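Local coordinates for major capsid protein (Human herpesvirus 1, PDB 1NO7) that builds the shell of the herpesvirus capsid as its main structural protein, represented here by the large protease-resistant upper domain, at residues M51-L56 against N525-L530; N57-R62 against G111-A116. All blocks are in the same frame, centred on the assembly; numbering follows the deposited sequence.

Contact 1 (M51-L56 against N525-L530); sequences MQQLFL and NFPPAL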
ATOM      1  N   MET A  51      14.320  10.249  -2.646  1.00 80.80           N
ATOM      2  CA  MET A  51      14.337   9.842  -1.247  1.00 80.80           C
ATOM      3  C   MET A  51      15.141   8.568  -0.987  1.00 80.80           C
ATOM      4  O   MET A  51      16.233   8.605  -0.422  1.00 80.80           O
ATOM      5  CB  MET A  51      12.896   9.643  -0.807  1.00 47.70           C
ATOM      6  CG  MET A  51      12.682   9.544   0.667  1.00 47.70           C
ATOM      7  SD  MET A  51      10.940   9.878   0.934  1.00 47.70           S
ATOM      8  CE  MET A  51      10.916  11.719   0.660  1.00 47.70           C
ATOM      9  N   GLN A  52      14.581   7.442  -1.402  1.00 37.87           N
ATOM     10  CA  GLN A  52      15.214   6.135  -1.244  1.00 37.87           C
ATOM     11  C   GLN A  52      16.715   6.086  -1.564  1.00 37.87           C
ATOM     12  O   GLN A  52      17.447   5.262  -0.997  1.00 37.87           O
ATOM     13  CB  GLN A  52      14.494   5.110  -2.121  1.00 53.96           C
ATOM     14  CG  GLN A  52      13.982   3.875  -1.393  1.00 53.96           C
ATOM     15  CD  GLN A  52      15.078   2.922  -0.962  1.00 53.96           C
ATOM     16  OE1 GLN A  52      16.136   2.819  -1.607  1.00 53.96           O
ATOM     17  NE2 GLN A  52      14.824   2.200   0.125  1.00 53.96           N
ATOM     18  N   GLN A  53      17.178   6.931  -2.486  1.00 66.43           N
ATOM     19  CA  GLN A  53      18.600   6.934  -2.849  1.00 66.43           C
ATOM     20  C   GLN A  53      19.402   7.773  -1.870  1.00 66.43           C
ATOM     21  O   GLN A  53      20.461   7.356  -1.398  1.00 66.43           O
ATOM     22  CB  GLN A  53      18.805   7.463  -4.272  1.00 96.97           C
ATOM     23  CG  GLN A  53      19.144   6.364  -5.258  1.00 96.97           C
ATOM     24  CD  GLN A  53      20.111   5.353  -4.663  1.00 96.97           C
ATOM     25  OE1 GLN A  53      21.185   5.711  -4.181  1.00 96.97           O
ATOM     26  NE2 GLN A  53      19.729   4.082  -4.689  1.00 96.97           N
ATOM     27  N   LEU A  54      18.888   8.961  -1.581  1.00 98.68           N
ATOM     28  CA  LEU A  54      19.520   9.862  -0.637  1.00 98.68           C
ATOM     29  C   LEU A  54      19.806   9.057   0.633  1.00 98.68           C
ATOM     30  O   LEU A  54      20.767   9.341   1.360  1.00 98.68           O
ATOM     31  CB  LEU A  54      18.558  11.009  -0.343  1.00 91.39           C
ATOM     32  CG  LEU A  54      18.957  12.067   0.674  1.00 91.39           C
ATOM     33  CD1 LEU A  54      20.274  12.699   0.248  1.00 91.39           C
ATOM     34  CD2 LEU A  54      17.829  13.092   0.789  1.00 91.39           C
ATOM     35  N   PHE A  55      18.961   8.048   0.862  1.00 50.21           N
ATOM     36  CA  PHE A  55      19.034   7.137   2.012  1.00 50.21           C
ATOM     37  C   PHE A  55      20.251   6.204   1.939  1.00 50.21           C
ATOM     38  O   PHE A  55      21.186   6.339   2.732  1.00 50.21           O
ATOM     39  CB  PHE A  55      17.714   6.339   2.079  1.00 71.78           C
ATOM     40  CG  PHE A  55      17.686   5.212   3.096  1.00 71.78           C
ATOM     41  CD1 PHE A  55      18.542   5.188   4.189  1.00 71.78           C
ATOM     42  CD2 PHE A  55      16.739   4.193   2.974  1.00 71.78           C
ATOM     43  CE1 PHE A  55      18.452   4.166   5.143  1.00 71.78           C
ATOM     44  CE2 PHE A  55      16.642   3.173   3.919  1.00 71.78           C
ATOM     45  CZ  PHE A  55      17.498   3.160   5.003  1.00 71.78           C
ATOM     46  N   LEU A  56      20.255   5.275   0.985  1.00 51.93           N
ATOM     47  CA  LEU A  56      21.370   4.334   0.851  1.00 51.93           C
ATOM     48  C   LEU A  56      22.734   4.984   0.607  1.00 51.93           C
ATOM     49  O   LEU A  56      23.730   4.282   0.399  1.00 51.93           O
ATOM     50  CB  LEU A  56      21.103   3.340  -0.285  1.00 41.19           C
ATOM     51  CG  LEU A  56      19.724   2.686  -0.304  1.00 41.19           C
ATOM     52  CD1 LEU A  56      19.708   1.562  -1.329  1.00 41.19           C
ATOM     53  CD2 LEU A  56      19.398   2.160   1.091  1.00 41.19           C
ATOM     54  N   ASN A 525      20.102   2.439  -9.037  1.00 84.98           N
ATOM     55  CA  ASN A 525      21.345   2.792  -8.340  1.00 84.98           C
ATOM     56  C   ASN A 525      21.488   2.140  -6.961  1.00 84.98           C
ATOM     57  O   ASN A 525      21.628   2.837  -5.954  1.00 84.98           O
ATOM     58  CB  ASN A 525      21.437   4.310  -8.162  1.00166.21           C
ATOM     59  CG  ASN A 525      21.271   5.062  -9.459  1.00166.21           C
ATOM     60  OD1 ASN A 525      21.981   4.809 -10.430  1.00166.21           O
ATOM     61  ND2 ASN A 525      20.334   6.005  -9.480  1.00166.21           N
ATOM     62  N   PHE A 526      21.473   0.812  -6.908  1.00 70.83           N
ATOM     63  CA  PHE A 526      21.585   0.129  -5.627  1.00 70.83           C
ATOM     64  C   PHE A 526      23.022  -0.270  -5.286  1.00 70.83           C
ATOM     65  O   PHE A 526      23.622  -1.106  -5.968  1.00 70.83           O
ATOM     66  CB  PHE A 526      20.692  -1.114  -5.614  1.00 59.06           C
ATOM     67  CG  PHE A 526      20.627  -1.793  -4.274  1.00 59.06           C
ATOM     68  CD1 PHE A 526      20.075  -1.136  -3.173  1.00 59.06           C
ATOM     69  CD2 PHE A 526      21.150  -3.074  -4.101  1.00 59.06           C
ATOM     70  CE1 PHE A 526      20.044  -1.738  -1.913  1.00 59.06           C
ATOM     71  CE2 PHE A 526      21.126  -3.691  -2.842  1.00 59.06           C
ATOM     72  CZ  PHE A 526      20.569  -3.013  -1.739  1.00 59.06           C
ATOM     73  N   PRO A 527      23.586   0.321  -4.212  1.00 75.53           N
ATOM     74  CA  PRO A 527      24.960   0.026  -3.777  1.00 75.53           C
ATOM     75  C   PRO A 527      25.170  -1.475  -3.682  1.00 75.53           C
ATOM     76  O   PRO A 527      24.624  -2.128  -2.800  1.00 75.53           O
ATOM     77  CB  PRO A 527      25.052   0.704  -2.411  1.00 37.25           C
ATOM     78  CG  PRO A 527      24.120   1.894  -2.558  1.00 37.25           C
ATOM     79  CD  PRO A 527      22.929   1.263  -3.285  1.00 37.25           C
ATOM     80  N   PRO A 528      25.971  -2.038  -4.589  1.00 87.87           N
ATOM     81  CA  PRO A 528      26.258  -3.473  -4.620  1.00 87.87           C
ATOM     82  C   PRO A 528      26.801  -3.998  -3.288  1.00 87.87           C
ATOM     83  O   PRO A 528      26.795  -5.208  -3.032  1.00 87.87           O
ATOM     84  CB  PRO A 528      27.267  -3.586  -5.750  1.00 68.26           C
ATOM     85  CG  PRO A 528      28.027  -2.293  -5.617  1.00 68.26           C
ATOM     86  CD  PRO A 528      26.908  -1.301  -5.451  1.00 68.26           C
ATOM     87  N   ALA A 529      27.270  -3.082  -2.446  1.00 49.90           N
ATOM     88  CA  ALA A 529      27.797  -3.446  -1.136  1.00 49.90           C
ATOM     89  C   ALA A 529      26.657  -3.982  -0.266  1.00 49.90           C
ATOM     90  O   ALA A 529      26.725  -5.103   0.252  1.00 49.90           O
ATOM     91  CB  ALA A 529      28.433  -2.230  -0.474  1.00 88.59           C
ATOM     92  N   LEU A 530      25.610  -3.174  -0.129  1.00 54.76           N
ATOM     93  CA  LEU A 530      24.438  -3.518   0.670  1.00 54.76           C
ATOM     94  C   LEU A 530      23.624  -4.718   0.156  1.00 54.76           C
ATOM     95  O   LEU A 530      22.736  -5.213   0.858  1.00 54.76           O
ATOM     96  CB  LEU A 530      23.520  -2.296   0.771  1.00 39.46           C
ATOM     97  CG  LEU A 530      24.174  -1.011   1.291  1.00 39.46           C
ATOM     98  CD1 LEU A 530      23.234   0.184   1.086  1.00 39.46           C
ATOM     99  CD2 LEU A 530      24.521  -1.178   2.766  1.00 39.46           C
TER

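Contact 2 (N57-R62 against G111-A116); sequences NAWGQR and GDVPPA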
ATOM      1  N   ASN A  57      22.797   6.310   0.615  1.00 85.53           N
ATOM      2  CA  ASN A  57      24.072   6.966   0.379  1.00 85.53           C
ATOM      3  C   ASN A  57      24.593   7.655   1.621  1.00 85.53           C
ATOM      4  O   ASN A  57      25.678   8.230   1.609  1.00 85.53           O
ATOM      5  CB  ASN A  57      23.959   7.965  -0.775  1.00 90.01           C
ATOM      6  CG  ASN A  57      23.659   7.286  -2.104  1.00 90.01           C
ATOM      7  OD1 ASN A  57      24.260   6.262  -2.445  1.00 90.01           O
ATOM      8  ND2 ASN A  57      22.731   7.856  -2.863  1.00 90.01           N
ATOM      9  N   ALA A  58      23.823   7.586   2.698  1.00 82.58           N
ATOM     10  CA  ALA A  58      24.220   8.207   3.951  1.00 82.58           C
ATOM     11  C   ALA A  58      24.249   7.158   5.057  1.00 82.58           C
ATOM     12  O   ALA A  58      24.909   7.331   6.085  1.00 82.58           O
ATOM     13  CB  ALA A  58      23.244   9.327   4.304  1.00 38.55           C
ATOM     14  N   TRP A  59      23.529   6.065   4.831  1.00 69.24           N
ATOM     15  CA  TRP A  59      23.455   4.983   5.798  1.00 69.24           C
ATOM     16  C   TRP A  59      24.088   3.729   5.234  1.00 69.24           C
ATOM     17  O   TRP A  59      23.864   2.637   5.743  1.00 69.24           O
ATOM     18  CB  TRP A  59      21.998   4.687   6.157  1.00 47.97           C
ATOM     19  CG  TRP A  59      21.283   5.837   6.807  1.00 47.97           C
ATOM     20  CD1 TRP A  59      20.998   7.053   6.252  1.00 47.97           C
ATOM     21  CD2 TRP A  59      20.748   5.871   8.134  1.00 47.97           C
ATOM     22  NE1 TRP A  59      20.312   7.844   7.149  1.00 47.97           N
ATOM     23  CE2 TRP A  59      20.146   7.143   8.312  1.00 47.97           C
ATOM     24  CE3 TRP A  59      20.720   4.950   9.193  1.00 47.97           C
ATOM     25  CZ2 TRP A  59      19.522   7.518   9.505  1.00 47.97           C
ATOM     26  CZ3 TRP A  59      20.098   5.321  10.384  1.00 47.97           C
ATOM     27  CH2 TRP A  59      19.506   6.599  10.528  1.00 47.97           C
ATOM     28  N   GLY A  60      24.869   3.884   4.172  1.00 74.38           N
ATOM     29  CA  GLY A  60      25.508   2.722   3.585  1.00 74.38           C
ATOM     30  C   GLY A  60      26.478   2.117   4.578  1.00 74.38           C
ATOM     31  O   GLY A  60      26.612   0.895   4.697  1.00 74.38           O
ATOM     32  N   GLN A  61      27.158   2.997   5.304  1.00 68.36           N
ATOM     33  CA  GLN A  61      28.127   2.576   6.297  1.00 68.36           C
ATOM     34  C   GLN A  61      27.381   2.117   7.531  1.00 68.36           C
ATOM     35  O   GLN A  61      27.449   0.943   7.902  1.00 68.36           O
ATOM     36  CB  GLN A  61      29.047   3.742   6.649  1.00164.99           C
ATOM     37  CG  GLN A  61      29.716   4.359   5.439  1.00164.99           C
ATOM     38  CD  GLN A  61      30.552   5.564   5.798  1.00164.99           C
ATOM     39  OE1 GLN A  61      31.523   5.457   6.547  1.00164.99           O
ATOM     40  NE2 GLN A  61      30.177   6.726   5.269  1.00164.99           N
ATOM     41  N   ARG A  62      26.663   3.050   8.154  1.00 71.72           N
ATOM     42  CA  ARG A  62      25.888   2.760   9.352  1.00 71.72           C
ATOM     43  C   ARG A  62      25.260   1.364   9.312  1.00 71.72           C
ATOM     44  O   ARG A  62      25.202   0.673  10.335  1.00 71.72           O
ATOM     45  CB  ARG A  62      24.791   3.801   9.522  1.00 96.21           C
ATOM     46  CG  ARG A  62      25.294   5.211   9.725  1.00 96.21           C
ATOM     47  CD  ARG A  62      24.128   6.180   9.619  1.00 96.21           C
ATOM     48  NE  ARG A  62      24.472   7.554   9.979  1.00 96.21           N
ATOM     49  CZ  ARG A  62      24.713   7.973  11.219  1.00 96.21           C
ATOM     50  NH1 ARG A  62      24.656   7.127  12.244  1.00 96.21           N
ATOM     51  NH2 ARG A  62      25.003   9.249  11.437  1.00 96.21           N
ATOM     52  N   GLY A 111      15.834  15.594  11.483  1.00 82.05           N
ATOM     53  CA  GLY A 111      17.209  15.140  11.334  1.00 82.05           C
ATOM     54  C   GLY A 111      17.466  14.250  10.128  1.00 82.05           C
ATOM     55  O   GLY A 111      16.701  13.321   9.866  1.00 82.05           O
ATOM     56  N   ASP A 112      18.546  14.527   9.395  1.00 59.02           N
ATOM     57  CA  ASP A 112      18.919  13.746   8.204  1.00 59.02           C
ATOM     58  C   ASP A 112      19.685  12.468   8.543  1.00 59.02           C
ATOM     59  O   ASP A 112      19.488  11.416   7.916  1.00 59.02           O
ATOM     60  CB  ASP A 112      19.779  14.584   7.257  1.00134.34           C
ATOM     61  CG  ASP A 112      19.022  15.023   6.022  1.00134.34           C
ATOM     62  OD1 ASP A 112      18.524  14.143   5.288  1.00134.34           O
ATOM     63  OD2 ASP A 112      18.926  16.244   5.782  1.00134.34           O
ATOM     64  N   VAL A 113      20.571  12.579   9.530  1.00117.65           N
ATOM     65  CA  VAL A 113      21.385  11.459   9.985  1.00117.65           C
ATOM     66  C   VAL A 113      21.570  11.601  11.502  1.00117.65           C
ATOM     67  O   VAL A 113      21.612  12.715  12.026  1.00117.65           O
ATOM     68  CB  VAL A 113      22.764  11.469   9.289  1.00 58.07           C
ATOM     69  CG1 VAL A 113      23.273  10.047   9.133  1.00 58.07           C
ATOM     70  CG2 VAL A 113      22.662  12.163   7.930  1.00 58.07           C
ATOM     71  N   PRO A 114      21.669  10.473  12.227  1.00100.06           N
ATOM     72  CA  PRO A 114      21.842  10.470  13.684  1.00100.06           C
ATOM     73  C   PRO A 114      23.131  11.135  14.149  1.00100.06           C
ATOM     74  O   PRO A 114      24.224  10.627  13.891  1.00100.06           O
ATOM     75  CB  PRO A 114      21.831   8.986  14.035  1.00139.59           C
ATOM     76  CG  PRO A 114      21.004   8.391  12.962  1.00139.59           C
ATOM     77  CD  PRO A 114      21.506   9.099  11.731  1.00139.59           C
ATOM     78  N   PRO A 115      23.017  12.280  14.846  1.00201.25           N
ATOM     79  CA  PRO A 115      24.173  13.023  15.360  1.00201.25           C
ATOM     80  C   PRO A 115      25.053  12.157  16.268  1.00201.25           C
ATOM     81  O   PRO A 115      25.104  12.373  17.480  1.00201.25           O
ATOM     82  CB  PRO A 115      23.526  14.179  16.120  1.00 75.37           C
ATOM     83  CG  PRO A 115      22.271  14.433  15.321  1.00 75.37           C
ATOM     84  CD  PRO A 115      21.765  13.030  15.070  1.00 75.37           C
ATOM     85  N   ALA A 116      25.734  11.184  15.664  1.00173.11           N
ATOM     86  CA  ALA A 116      26.614  10.254  16.372  1.00173.11           C
ATOM     87  C   ALA A 116      27.061  10.780  17.727  1.00173.11           C
ATOM     88  O   ALA A 116      27.615  11.875  17.823  1.00173.11           O
ATOM     89  CB  ALA A 116      27.833   9.942  15.511  1.00 35.06           C
TER

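Contact 1 (M51-L56 against N525-L530)
Gln53 NE2 approaches Asn525 O at 2.6 Å, but the angle is poor for a hydrogen bond, and Gln53 OE1, at 3.4 Å from the same Asn525 O, sets one acceptor against another. At a resolution of 2.9 Å the shortness of the first distance carries little weight. The two side-chain amides stand nearly perpendicular, with planes 87° apart, and Asn525 as a whole is poorly ordered, so the place of its carbonyl is doubtful too. The firmer evidence is apolar. Leu56 splits its branches: CD2 rests over a face of Phe55 in its own helix, while CD1 reaches across to the rim of the Phe526 ring, near the ring plane, 3.3 Å from Phe526 CD1. Phe526 sends its ring there by placing CG anti to the backbone N (chi1 -173°). Pro527 lies beside the same branch, with Pro527 CD 3.8 Å from Leu56 CD1, and Leu530 CD1 meets Leu56 CB at 4.0 Å. In the upper-domain fold, the contact sets the last turns of helix 48-56 against the connection from helix 517-521 to helix 531-534; Phe526 also packs on Ala521 of the former and on Arg531 and Ser534 of the latter.

Contact 2 (N57-R62 against G111-A116)
Arg62 runs alongside Trp59 toward Val113 and Pro114, joining the short helix 60-64, for which Trp59 is the N-cap residue, to an irregular loop of the alpha-plus-beta upper domain. From CB the chain turns CG anti to the carbonyl carbon (chi1 -63°) and stays extended as far as NE, a shape that carries the charged end across to the loop. Arg62 CD lies 3.5 Å above the plane of the Trp59 ring, offset toward its rim. Val113 CG1 sits toward the rim on the same face, but it is modelled too close to the arginine for its distances to count. At Arg62 CZ the guanidinium turns a face to Pro114, with Pro114 CD over its centre at 3.4 Å. Arg62 NH1 passes Pro114 CB at 3.8 Å. The tip makes the one hydrogen bond across the contact, Arg62 NH2 to Pro114 O, 2.9 Å. That bond is bent, with 139° at the hydrogen, and the donor approaches 29° away from the carbonyl plane. Pro114 thus meets the guanidinium twice, with ring CD over its face and with O at NH2. Beyond the arginine, Trp59 reaches the same proline with its six-membered ring: Trp59 CH2 lies 3.4 Å from Pro114 CG. At the indole edge, Trp59 NE1 stops 3.7 Å from Asp112 O, near the ring plane but too long for a hydrogen bond.

In the fold
The first segments of contacts 1 and 2 follow each other in the chain, helix 48-56 leading into helix 60-64, and the centres of the contacts are about 12 Å apart. Contact 1 joins segments 469 residues apart; contact 2, closing over only 49, is nested inside that span. They touch directly where Leu530 CD2 of contact 1 packs 3.5 Å from Gly60 O of contact 2. Two aromatic rings continue the link: Phe55 and Trp59 meet edge-to-face, and both lie on Pro542. A weak hydrogen bond from Asn57 ND2 to Gln53 OE1 also spans the two. Both contacts are structural packing, centred about 22 and 26 Å from the chain's centre.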